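Local atomic coordinates of Bm4233, isoform b (Brugia malayi, PDB entry 6ANY), a protein that probably binds and carries sterols or related lipids as a secreted venom allergen-like member of the CAP family, and is a vaccine candidate for lymphatic filariasis. Residues L32-G37 with Y115-S120; T38-G43 with L176-G181; R61-C66 with G149-C154; A85-E90 with N153-R158. All blocks are in the same frame, centred on the assembly; numbering follows the deposited sequence.

Interaction 1 (L32-G37 with Y115-S120); sequences LKNRNG and YKQNPS. With NAG (2-acetamido-2-deoxy-beta-D-glucopyranose), chain B.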
# COMPACT_ATOMS: atom_id res chain seq x y z
N LEU A 32 -11.79 9.53 -6.28
CA LEU A 32 -11.38 8.37 -7.09
C LEU A 32 -12.55 7.44 -7.46
O LEU A 32 -13.34 7.07 -6.62
CB LEU A 32 -10.26 7.53 -6.42
CG LEU A 32 -9.00 8.26 -5.99
CD1 LEU A 32 -8.11 7.32 -5.24
CD2 LEU A 32 -8.31 8.90 -7.19
N LYS A 33 -12.62 7.06 -8.73
CA LYS A 33 -13.69 6.29 -9.27
C LYS A 33 -13.41 4.81 -9.09
O LYS A 33 -12.27 4.37 -9.21
CB LYS A 33 -13.89 6.60 -10.77
CG LYS A 33 -14.64 7.92 -11.01
CD LYS A 33 -14.45 8.49 -12.38
CE LYS A 33 -15.58 9.46 -12.73
NZ LYS A 33 -15.26 10.17 -14.01
N ASN A 34 -14.47 4.05 -8.92
CA ASN A 34 -14.39 2.62 -8.96
C ASN A 34 -14.65 2.15 -10.40
O ASN A 34 -14.78 2.95 -11.36
CB ASN A 34 -15.34 2.00 -7.91
CG ASN A 34 -16.82 2.37 -8.11
OD1 ASN A 34 -17.28 2.60 -9.24
ND2 ASN A 34 -17.55 2.48 -7.00
N ARG A 35 -14.76 0.85 -10.55
CA ARG A 35 -15.02 0.21 -11.84
C ARG A 35 -16.33 0.61 -12.55
O ARG A 35 -16.42 0.65 -13.79
CB ARG A 35 -15.05 -1.30 -11.59
CG ARG A 35 -14.44 -2.16 -12.63
CD ARG A 35 -15.47 -2.72 -13.55
NE ARG A 35 -14.79 -3.62 -14.46
CZ ARG A 35 -14.85 -4.94 -14.46
NH1 ARG A 35 -15.62 -5.61 -13.60
NH2 ARG A 35 -14.13 -5.60 -15.36
N ASN A 36 -17.31 0.97 -11.73
CA ASN A 36 -18.62 1.40 -12.20
C ASN A 36 -18.62 2.87 -12.62
O ASN A 36 -19.65 3.38 -13.04
CB ASN A 36 -19.67 1.17 -11.11
CG ASN A 36 -20.14 -0.27 -11.04
OD1 ASN A 36 -19.40 -1.15 -10.62
ND2 ASN A 36 -21.37 -0.51 -11.45
N GLY A 37 -17.48 3.55 -12.51
CA GLY A 37 -17.44 4.96 -12.90
C GLY A 37 -18.00 5.88 -11.79
O GLY A 37 -18.17 7.11 -11.98
N TYR A 115 -12.59 -3.05 -9.16
CA TYR A 115 -13.35 -2.86 -7.90
C TYR A 115 -14.76 -2.31 -8.22
O TYR A 115 -14.92 -1.18 -8.58
CB TYR A 115 -12.61 -1.95 -6.94
CG TYR A 115 -13.25 -1.82 -5.61
CD1 TYR A 115 -14.22 -0.85 -5.35
CD2 TYR A 115 -12.91 -2.65 -4.61
CE1 TYR A 115 -14.80 -0.73 -4.11
CE2 TYR A 115 -13.45 -2.50 -3.37
CZ TYR A 115 -14.44 -1.56 -3.15
OH TYR A 115 -14.99 -1.43 -1.93
N LYS A 116 -15.75 -3.17 -8.11
CA LYS A 116 -17.10 -2.77 -8.42
C LYS A 116 -17.66 -1.90 -7.30
O LYS A 116 -17.24 -1.97 -6.13
CB LYS A 116 -18.01 -4.02 -8.60
CG LYS A 116 -18.46 -4.59 -7.26
CD LYS A 116 -19.24 -5.92 -7.39
CE LYS A 116 -19.47 -6.47 -6.00
NZ LYS A 116 -20.12 -7.78 -6.01
N GLN A 117 -18.61 -1.06 -7.67
CA GLN A 117 -19.35 -0.24 -6.71
C GLN A 117 -19.73 -1.04 -5.45
O GLN A 117 -20.44 -2.05 -5.57
CB GLN A 117 -20.61 0.32 -7.37
CG GLN A 117 -21.61 0.93 -6.40
CD GLN A 117 -21.61 2.41 -6.50
OE1 GLN A 117 -20.76 3.07 -5.91
NE2 GLN A 117 -22.54 2.95 -7.32
N ASN A 118 -19.22 -0.58 -4.28
CA ASN A 118 -19.38 -1.25 -2.99
C ASN A 118 -19.69 -0.19 -1.88
O ASN A 118 -18.84 0.10 -1.07
CB ASN A 118 -18.10 -2.05 -2.62
CG ASN A 118 -18.30 -2.91 -1.37
OD1 ASN A 118 -19.40 -3.41 -1.17
ND2 ASN A 118 -17.25 -3.07 -0.50
N PRO A 119 -20.90 0.38 -1.86
CA PRO A 119 -21.23 1.55 -1.04
C PRO A 119 -20.99 1.39 0.46
O PRO A 119 -20.46 2.33 1.09
CB PRO A 119 -22.70 1.81 -1.37
CG PRO A 119 -23.19 0.61 -2.10
CD PRO A 119 -21.99 0.06 -2.79
N SER A 120 -21.28 0.21 1.01
CA SER A 120 -20.97 -0.10 2.41
C SER A 120 -19.49 -0.03 2.75
O SER A 120 -19.17 0.16 3.92
CB SER A 120 -21.45 -1.50 2.81
OG SER A 120 -20.70 -2.48 2.13
C1 NAG B . -22.13 -1.83 -11.43
C2 NAG B . -23.60 -1.74 -11.02
C3 NAG B . -24.26 -3.11 -11.06
C4 NAG B . -23.98 -3.82 -12.38
C5 NAG B . -22.49 -3.79 -12.71
C6 NAG B . -22.22 -4.42 -14.07
C7 NAG B . -24.64 -0.26 -9.41
C8 NAG B . -24.89 -0.03 -7.95
N2 NAG B . -23.71 -1.17 -9.70
O3 NAG B . -25.67 -2.96 -10.89
O4 NAG B . -24.42 -5.18 -12.29
O5 NAG B . -22.04 -2.44 -12.72
O6 NAG B . -22.57 -3.50 -15.11
O7 NAG B . -25.25 0.34 -10.27
O HOH W 1 -17.87 1.99 -3.97
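Two sound hydrogen bonds join Arg35 and Asn36 to Tyr115 and Gln117, running in opposite directions. Arg35 N donates to Tyr115 O at 2.8 Å. Gln117 N donates to Asn36 OD1 at 3.1 Å; the N-H points almost straight at the oxygen (171°), but the donor sits above the amide plane. Asn36 thus uses both ends of its amide. Its OD1 receives the backbone N-H, while its ND2 carries the N-linked NAG through a 1.5 Å bond to C1.

A weaker layer lies beside this. Asn34 ND2 makes a weak bond to Gln117 OE1, with the two amides nearly perpendicular (89°), and Gln117 OE1 has Thr38 OG1 as a stronger partner. One water accepts from both Asn34 ND2 and Asn118 N.

Apolar contact is slight. Asn34 CB meets the edge of the Tyr115 ring, near its plane, with CD1 4.0 Å away. Gln117 CG lies 3.8 Å from the acetamido methyl C8 of the sugar.

The Asn34-Gly37 type I turn belongs to the loop between helix 10-28 and strand 43-44. It is held against the chain leaving helix 110-114, where Tyr115 also packs on Val127 of helix 125-128.

Interaction 2 (T38-G43 with L176-G181); sequences TYMPRG and LIYELG. With NAG (2-acetamido-2-deoxy-beta-D-glucopyranose), chain C.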
# COMPACT_ATOMS: atom_id res chain seq x y z
N THR A 38 -18.23 5.34 -10.61
CA THR A 38 -18.78 6.15 -9.50
C THR A 38 -17.70 6.40 -8.43
O THR A 38 -16.87 5.52 -8.13
CB THR A 38 -20.12 5.58 -8.92
OG1 THR A 38 -19.92 4.92 -7.67
CG2 THR A 38 -20.81 4.63 -9.92
N TYR A 39 -17.68 7.62 -7.88
CA TYR A 39 -16.69 7.99 -6.86
C TYR A 39 -16.76 7.12 -5.62
O TYR A 39 -17.80 6.77 -5.18
CB TYR A 39 -16.81 9.44 -6.47
CG TYR A 39 -16.32 10.37 -7.57
CD1 TYR A 39 -14.98 10.37 -7.94
CD2 TYR A 39 -17.20 11.23 -8.23
CE1 TYR A 39 -14.52 11.16 -8.96
CE2 TYR A 39 -16.74 12.06 -9.24
CZ TYR A 39 -15.39 12.01 -9.59
OH TYR A 39 -14.91 12.82 -10.55
N MET A 40 -15.61 6.77 -5.07
CA MET A 40 -15.56 6.06 -3.83
C MET A 40 -16.00 6.97 -2.73
O MET A 40 -15.89 8.17 -2.86
CB MET A 40 -14.14 5.55 -3.61
CG MET A 40 -13.80 4.40 -4.56
SD MET A 40 -14.55 2.80 -4.07
CE MET A 40 -13.58 2.26 -2.68
N PRO A 41 -16.51 6.40 -1.64
CA PRO A 41 -17.14 7.24 -0.60
C PRO A 41 -16.10 7.96 0.20
O PRO A 41 -15.02 7.44 0.38
CB PRO A 41 -17.88 6.21 0.28
CG PRO A 41 -17.30 4.87 -0.06
CD PRO A 41 -16.88 4.98 -1.48
N ARG A 42 -16.44 9.13 0.69
CA ARG A 42 -15.59 9.87 1.61
C ARG A 42 -15.35 9.09 2.89
O ARG A 42 -16.23 8.37 3.34
CB ARG A 42 -16.13 11.27 1.91
CG ARG A 42 -15.96 12.22 0.73
CD ARG A 42 -16.73 13.55 0.90
NE ARG A 42 -16.04 14.49 1.77
CZ ARG A 42 -15.11 15.36 1.39
NH1 ARG A 42 -14.72 15.40 0.13
NH2 ARG A 42 -14.58 16.21 2.27
N GLY A 43 -14.12 9.19 3.40
CA GLY A 43 -13.66 8.44 4.53
C GLY A 43 -13.08 9.23 5.68
O GLY A 43 -12.65 10.38 5.48
N LEU A 176 -14.75 -3.32 7.27
CA LEU A 176 -14.73 -2.25 6.26
C LEU A 176 -13.29 -1.96 5.86
O LEU A 176 -12.41 -1.99 6.70
CB LEU A 176 -15.36 -0.95 6.81
CG LEU A 176 -16.80 -1.07 7.36
CD1 LEU A 176 -17.22 0.30 7.89
CD2 LEU A 176 -17.81 -1.61 6.33
N ILE A 177 -13.09 -1.56 4.63
CA ILE A 177 -11.77 -1.22 4.12
C ILE A 177 -11.28 0.07 4.83
O ILE A 177 -10.14 0.15 5.33
CB ILE A 177 -11.82 -1.02 2.60
CG1 ILE A 177 -12.22 -2.35 1.93
CG2 ILE A 177 -10.45 -0.49 2.08
CD1 ILE A 177 -12.85 -2.18 0.59
N TYR A 178 -12.19 1.04 4.88
CA TYR A 178 -12.00 2.23 5.68
C TYR A 178 -13.34 2.76 6.18
O TYR A 178 -14.35 2.41 5.65
CB TYR A 178 -11.24 3.32 4.91
CG TYR A 178 -11.88 3.82 3.63
CD1 TYR A 178 -11.63 3.19 2.42
CD2 TYR A 178 -12.67 4.98 3.62
CE1 TYR A 178 -12.18 3.63 1.25
CE2 TYR A 178 -13.26 5.45 2.43
CZ TYR A 178 -13.03 4.76 1.23
OH TYR A 178 -13.58 5.20 0.02
N GLU A 179 -13.34 3.57 7.23
CA GLU A 179 -14.60 4.08 7.84
C GLU A 179 -15.20 5.19 6.97
O GLU A 179 -14.49 6.08 6.51
CB GLU A 179 -14.41 4.62 9.26
CG GLU A 179 -13.82 3.65 10.23
CD GLU A 179 -13.54 4.30 11.59
OE1 GLU A 179 -14.26 5.33 11.89
OE2 GLU A 179 -12.61 3.77 12.31
N LEU A 180 -16.51 5.12 6.75
CA LEU A 180 -17.28 6.17 6.08
C LEU A 180 -17.42 7.40 6.94
O LEU A 180 -17.83 7.33 8.09
CB LEU A 180 -18.66 5.69 5.70
CG LEU A 180 -18.70 4.48 4.73
CD1 LEU A 180 -20.12 4.18 4.38
CD2 LEU A 180 -17.96 4.80 3.45
N GLY A 181 -16.98 8.54 6.42
CA GLY A 181 -17.05 9.78 7.16
C GLY A 181 -16.40 10.89 6.40
O GLY A 181 -16.16 10.82 5.19
C1 NAG C . -20.32 -6.97 6.16
C2 NAG C . -20.53 -6.58 7.61
C3 NAG C . -20.88 -7.83 8.42
C4 NAG C . -22.00 -8.63 7.74
C5 NAG C . -21.68 -8.86 6.26
C6 NAG C . -22.78 -9.58 5.49
C7 NAG C . -19.37 -4.65 8.53
C8 NAG C . -18.12 -4.16 9.19
N2 NAG C . -19.34 -5.91 8.09
O3 NAG C . -21.30 -7.45 9.73
O4 NAG C . -22.17 -9.89 8.43
O5 NAG C . -21.46 -7.62 5.62
O6 NAG C . -24.04 -8.97 5.79
O7 NAG C . -20.35 -3.95 8.41
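Tyr178 OH donates to Pro41 O at 2.7 Å. The hydroxyl lies in the carbonyl plane, on a lone pair. This bond stands beside a short antiparallel beta bridge that joins strands 43-44 and 179-180, a two-stranded ribbon apart from the main sheet of this CAP fold. Gly43 and Leu180 form a non-hydrogen-bonded pair in it.

The tyrosine ring reaches the other segment edge-on. CG of Tyr178 is set between its own backbone N and carbonyl carbon (chi1 60°), which sends the ring across toward Pro41. Gly43 lies along that edge, with CA 3.7 Å from Tyr178 CE2; having no side chain, it lets the ring come this close. Met40 curls round, bent at chi2 and chi3, and brings CE beside the hydroxyl end of the ring. Leu27 and Ile28 of helix 10-28 also touch Tyr178, so the ring is buried between loop and helix.

Next to the bridge, Gly181 N donates to Arg42 O at 3.2 Å, from above the carbonyl plane. Gly43 CA also makes a CA-H...O contact with Glu179 O at 3.2 Å. The side chain of Arg42 turns to a salt bridge with Glu182, and that of Glu179 bonds Asn45. At the start of the second segment, Leu176 touches the acetamido methyl of a glycan near Asn122. Leu180 CD2 presses on the proline ring and lies 3.5 Å from Pro41 CB, tighter than a usual van der Waals contact.

Interaction 3 (R61-C66 with G149-C154); sequences RWANQC and GIATNC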
# COMPACT_ATOMS: atom_id res chain seq x y z
N ARG A 61 14.12 -9.20 2.53
CA ARG A 61 14.55 -10.59 2.59
C ARG A 61 13.84 -11.42 1.55
O ARG A 61 14.49 -12.28 0.93
CB ARG A 61 14.44 -11.26 3.97
CG ARG A 61 15.55 -10.80 4.93
CD ARG A 61 15.47 -11.52 6.29
NE ARG A 61 14.29 -11.10 7.07
CZ ARG A 61 14.26 -10.14 8.02
NH1 ARG A 61 15.34 -9.44 8.37
NH2 ARG A 61 13.13 -9.87 8.64
N TRP A 62 12.54 -11.13 1.34
CA TRP A 62 11.78 -11.84 0.37
C TRP A 62 12.10 -11.46 -1.05
O TRP A 62 12.29 -12.34 -1.86
CB TRP A 62 10.28 -11.80 0.67
CG TRP A 62 9.53 -12.60 -0.29
CD1 TRP A 62 8.66 -12.14 -1.22
CD2 TRP A 62 9.64 -14.01 -0.49
NE1 TRP A 62 8.19 -13.20 -1.97
CE2 TRP A 62 8.75 -14.35 -1.52
CE3 TRP A 62 10.34 -15.03 0.18
CZ2 TRP A 62 8.55 -15.65 -1.93
CZ3 TRP A 62 10.17 -16.34 -0.25
CH2 TRP A 62 9.28 -16.63 -1.30
N ALA A 63 12.30 -10.17 -1.31
CA ALA A 63 12.68 -9.68 -2.61
C ALA A 63 13.96 -10.27 -3.15
O ALA A 63 14.08 -10.55 -4.34
CB ALA A 63 12.79 -8.14 -2.56
N ASN A 64 14.95 -10.43 -2.27
CA ASN A 64 16.22 -11.10 -2.58
C ASN A 64 16.06 -12.49 -3.18
O ASN A 64 16.93 -12.89 -3.88
CB ASN A 64 17.05 -11.24 -1.26
CG ASN A 64 17.59 -9.89 -0.76
OD1 ASN A 64 17.50 -8.88 -1.48
ND2 ASN A 64 18.11 -9.85 0.44
N GLN A 65 14.96 -13.19 -2.93
CA GLN A 65 14.71 -14.51 -3.52
C GLN A 65 14.41 -14.48 -5.00
O GLN A 65 14.57 -15.51 -5.63
CB GLN A 65 13.56 -15.24 -2.83
CG GLN A 65 13.72 -15.47 -1.36
CD GLN A 65 15.02 -16.09 -1.01
OE1 GLN A 65 15.38 -17.18 -1.50
NE2 GLN A 65 15.77 -15.42 -0.15
N CYS A 66 14.00 -13.31 -5.55
CA CYS A 66 13.63 -13.15 -6.94
C CYS A 66 12.50 -14.12 -7.34
O CYS A 66 12.52 -14.77 -8.38
CB CYS A 66 14.84 -13.30 -7.84
SG CYS A 66 15.99 -11.94 -7.68
N GLY A 149 10.84 -3.75 -0.18
CA GLY A 149 12.15 -4.28 -0.57
C GLY A 149 12.18 -4.45 -2.07
O GLY A 149 11.17 -4.78 -2.66
N ILE A 150 13.33 -4.24 -2.67
CA ILE A 150 13.46 -4.25 -4.12
C ILE A 150 14.66 -5.06 -4.58
O ILE A 150 15.79 -4.97 -4.01
CB ILE A 150 13.60 -2.80 -4.61
CG1 ILE A 150 12.28 -2.05 -4.38
CG2 ILE A 150 13.93 -2.77 -6.09
CD1 ILE A 150 12.42 -0.52 -4.49
N ALA A 151 14.45 -5.79 -5.65
CA ALA A 151 15.52 -6.60 -6.27
C ALA A 151 15.55 -6.32 -7.74
O ALA A 151 14.54 -6.47 -8.38
CB ALA A 151 15.28 -8.08 -6.03
N THR A 152 16.69 -5.96 -8.29
CA THR A 152 16.86 -5.78 -9.72
C THR A 152 17.92 -6.63 -10.36
O THR A 152 18.29 -6.40 -11.52
CB THR A 152 17.19 -4.30 -10.02
OG1 THR A 152 18.24 -3.83 -9.16
CG2 THR A 152 15.97 -3.47 -9.83
N ASN A 153 18.41 -7.60 -9.62
CA ASN A 153 19.40 -8.56 -10.12
C ASN A 153 18.77 -9.82 -10.66
O ASN A 153 19.47 -10.63 -11.27
CB ASN A 153 20.39 -9.00 -9.05
CG ASN A 153 19.69 -9.65 -7.91
OD1 ASN A 153 18.94 -8.97 -7.22
ND2 ASN A 153 19.91 -10.93 -7.70
N CYS A 154 17.46 -9.96 -10.48
CA CYS A 154 16.70 -11.15 -10.90
C CYS A 154 16.84 -11.38 -12.40
O CYS A 154 16.92 -10.41 -13.18
CB CYS A 154 15.27 -10.94 -10.50
SG CYS A 154 15.03 -10.48 -8.73
O HOH W 2 18.97 -11.83 -5.19
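Cys66 and Cys154 point at each other and close a disulfide, with SG to SG at 2.0 Å. In both residues SG lies beside the backbone N and anti to the carbonyl carbon (chi1 -69° for Cys66 and -52° for Cys154). The bridge is twisted by a chi3 of -75°. It ties the turn that leaves helix 53-63 to the residue where strand 145-153 gives way to the next turn.

Ala63 and Ala151 also face each other. Their methyls are 4.3 Å apart, a loose pairing. The Ala151 methyl comes closer to the backbone, with CB 3.2 Å from Ala63 O. That oxygen is already used by the type I turn of Ala63-Cys66, in which it accepts from Cys66 N. The Ala63 methyl in turn rests near the carbonyl of Gly149. These small residues let the helix end lie close to the strand, with CA atoms 5.6 Å apart at Ala63 and Ala151.

Asn153 comes in from the side. Its ND2 donates to a water that also donates to Asn64 O at 2.6 Å, so one water spans the two segments.

Ile150 and Thr152 point the other way. Ile150 packs on Leu160, and Thr152 OG1 bonds Glu93 and Arg96. The contact thus covers one face of the sheet with helix 53-63. Strand 159-167, next to strand 145-153, adds Ile163 under Ala63 and Ile161 against Cys154.

Interaction 4 (A85-E90 with N153-R158); sequences AYWSSE and NCDGGR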
# COMPACT_ATOMS: atom_id res chain seq x y z
N ALA A 85 6.11 -7.29 -10.03
CA ALA A 85 7.26 -7.57 -10.90
C ALA A 85 7.15 -6.89 -12.27
O ALA A 85 6.06 -6.59 -12.76
CB ALA A 85 7.48 -9.04 -11.11
N TYR A 86 8.30 -6.61 -12.83
CA TYR A 86 8.39 -6.15 -14.16
C TYR A 86 9.42 -6.96 -14.85
O TYR A 86 10.56 -7.04 -14.36
CB TYR A 86 8.86 -4.69 -14.22
CG TYR A 86 8.70 -4.09 -15.57
CD1 TYR A 86 7.47 -3.54 -15.97
CD2 TYR A 86 9.74 -4.09 -16.46
CE1 TYR A 86 7.31 -2.96 -17.23
CE2 TYR A 86 9.60 -3.52 -17.75
CZ TYR A 86 8.38 -2.97 -18.12
OH TYR A 86 8.24 -2.38 -19.36
N TRP A 87 9.04 -7.53 -15.99
CA TRP A 87 9.90 -8.43 -16.73
C TRP A 87 10.33 -7.81 -18.01
O TRP A 87 9.49 -7.53 -18.84
CB TRP A 87 9.21 -9.76 -17.02
CG TRP A 87 8.88 -10.54 -15.88
CD1 TRP A 87 9.65 -11.48 -15.30
CD2 TRP A 87 7.63 -10.55 -15.19
NE1 TRP A 87 8.98 -12.08 -14.23
CE2 TRP A 87 7.73 -11.51 -14.16
CE3 TRP A 87 6.46 -9.82 -15.31
CZ2 TRP A 87 6.69 -11.77 -13.30
CZ3 TRP A 87 5.43 -10.08 -14.42
CH2 TRP A 87 5.57 -11.04 -13.43
N SER A 88 11.64 -7.59 -18.15
CA SER A 88 12.19 -6.97 -19.36
C SER A 88 13.10 -7.96 -20.14
O SER A 88 13.43 -9.03 -19.64
CB SER A 88 12.92 -5.69 -18.96
OG SER A 88 13.47 -5.00 -20.08
N SER A 89 13.39 -7.61 -21.39
CA SER A 89 14.42 -8.28 -22.20
C SER A 89 15.77 -7.53 -22.17
O SER A 89 16.72 -8.00 -22.71
CB SER A 89 13.92 -8.43 -23.67
OG SER A 89 13.66 -7.16 -24.25
N GLU A 90 15.84 -6.42 -21.44
CA GLU A 90 17.04 -5.64 -21.17
C GLU A 90 17.16 -5.38 -19.64
O GLU A 90 16.28 -5.69 -18.84
CB GLU A 90 16.90 -4.26 -21.83
CG GLU A 90 16.80 -4.27 -23.34
CD GLU A 90 16.43 -2.90 -23.90
OE1 GLU A 90 16.58 -1.87 -23.15
OE2 GLU A 90 16.00 -2.87 -25.09
N ASN A 153 18.41 -7.60 -9.62
CA ASN A 153 19.40 -8.56 -10.12
C ASN A 153 18.77 -9.82 -10.66
O ASN A 153 19.47 -10.63 -11.27
CB ASN A 153 20.39 -9.00 -9.05
CG ASN A 153 19.69 -9.65 -7.91
OD1 ASN A 153 18.94 -8.97 -7.22
ND2 ASN A 153 19.91 -10.93 -7.70
N CYS A 154 17.46 -9.96 -10.48
CA CYS A 154 16.70 -11.15 -10.90
C CYS A 154 16.84 -11.38 -12.40
O CYS A 154 16.92 -10.41 -13.18
CB CYS A 154 15.27 -10.94 -10.50
SG CYS A 154 15.03 -10.48 -8.73
N ASP A 155 16.94 -12.65 -12.80
CA ASP A 155 17.09 -13.03 -14.21
C ASP A 155 18.18 -12.30 -14.96
O ASP A 155 17.92 -11.60 -15.95
CB ASP A 155 15.75 -12.79 -14.95
CG ASP A 155 14.68 -13.73 -14.48
OD1 ASP A 155 15.03 -14.85 -14.13
OD2 ASP A 155 13.49 -13.35 -14.40
N GLY A 156 19.37 -12.38 -14.44
CA GLY A 156 20.48 -11.67 -15.01
C GLY A 156 20.35 -10.16 -15.08
O GLY A 156 20.87 -9.57 -16.04
N GLY A 157 19.66 -9.54 -14.10
CA GLY A 157 19.36 -8.11 -14.14
C GLY A 157 18.22 -7.67 -15.05
O GLY A 157 18.09 -6.49 -15.36
N ARG A 158 17.37 -8.61 -15.47
CA ARG A 158 16.35 -8.30 -16.47
C ARG A 158 14.94 -8.32 -15.90
O ARG A 158 13.98 -8.04 -16.62
CB ARG A 158 16.45 -9.24 -17.67
CG ARG A 158 17.62 -8.92 -18.56
CD ARG A 158 17.89 -10.06 -19.52
NE ARG A 158 18.79 -9.66 -20.62
CZ ARG A 158 20.12 -9.85 -20.68
NH1 ARG A 158 20.83 -10.43 -19.70
NH2 ARG A 158 20.77 -9.45 -21.77
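Arg158 CG sits beside its own backbone N (chi1 -74°), and the chain then runs extended to NE. This lays the side chain along Ser88-Glu90. NE reaches Ser89 O at 3.4 Å in a weak hydrogen bond, and that oxygen lies at the edge of the guanidinium, in its plane. The methylenes follow the same path: CG is 3.5 Å from Glu90 O.

The main bond is between backbones. Ser88 N donates to Arg158 O at 2.8 Å, nearly along the C=O axis. Arg158 CA adds a CA-H...O contact to Glu90 O at 3.5 Å. A single residue therefore meets three successive residues of the other segment, and Arg158 gives the largest share of the buried surface.

The turn past the strand is set by Ser88. Its OG lies anti to the backbone N (chi1 -179°) and accepts from Glu90 N at 3.1 Å, an ST turn. Nearer the strand, Asp155 OD2 approaches the edge of the Trp87 ring, 4.4 Å from CD1, while bonding Thr159. Phe68 packs edge-to-face with Trp87.

Asp155, Gly156 and Gly157 all have positive phi, so the chain makes a short left-handed turn. Arg158 N closes it by bonding Cys154 O. This is the connection of a beta hairpin, strand 145-153 to strand 159-167, and here it meets the end of the edge strand 80-87 at the protein surface.

Interactions 1 and 2 are neighbours at one end of the molecule. They divide the loop between helix 10-28 and strand 43-44, and they meet where Leu32 O probably accepts from Met40 N. Both are partly buried and use backbone carbonyls as acceptors, and sugars lie near both. Interactions 3 and 4 lie far off, with centres about 34 to 38 Å from the first two. They share Asn153 and Cys154 and reach the same four-stranded sheet. Interaction 3 is buried and rests on a disulfide and small apolar side chains. Interaction 4 is a surface contact, held by one backbone bond and an extended arginine.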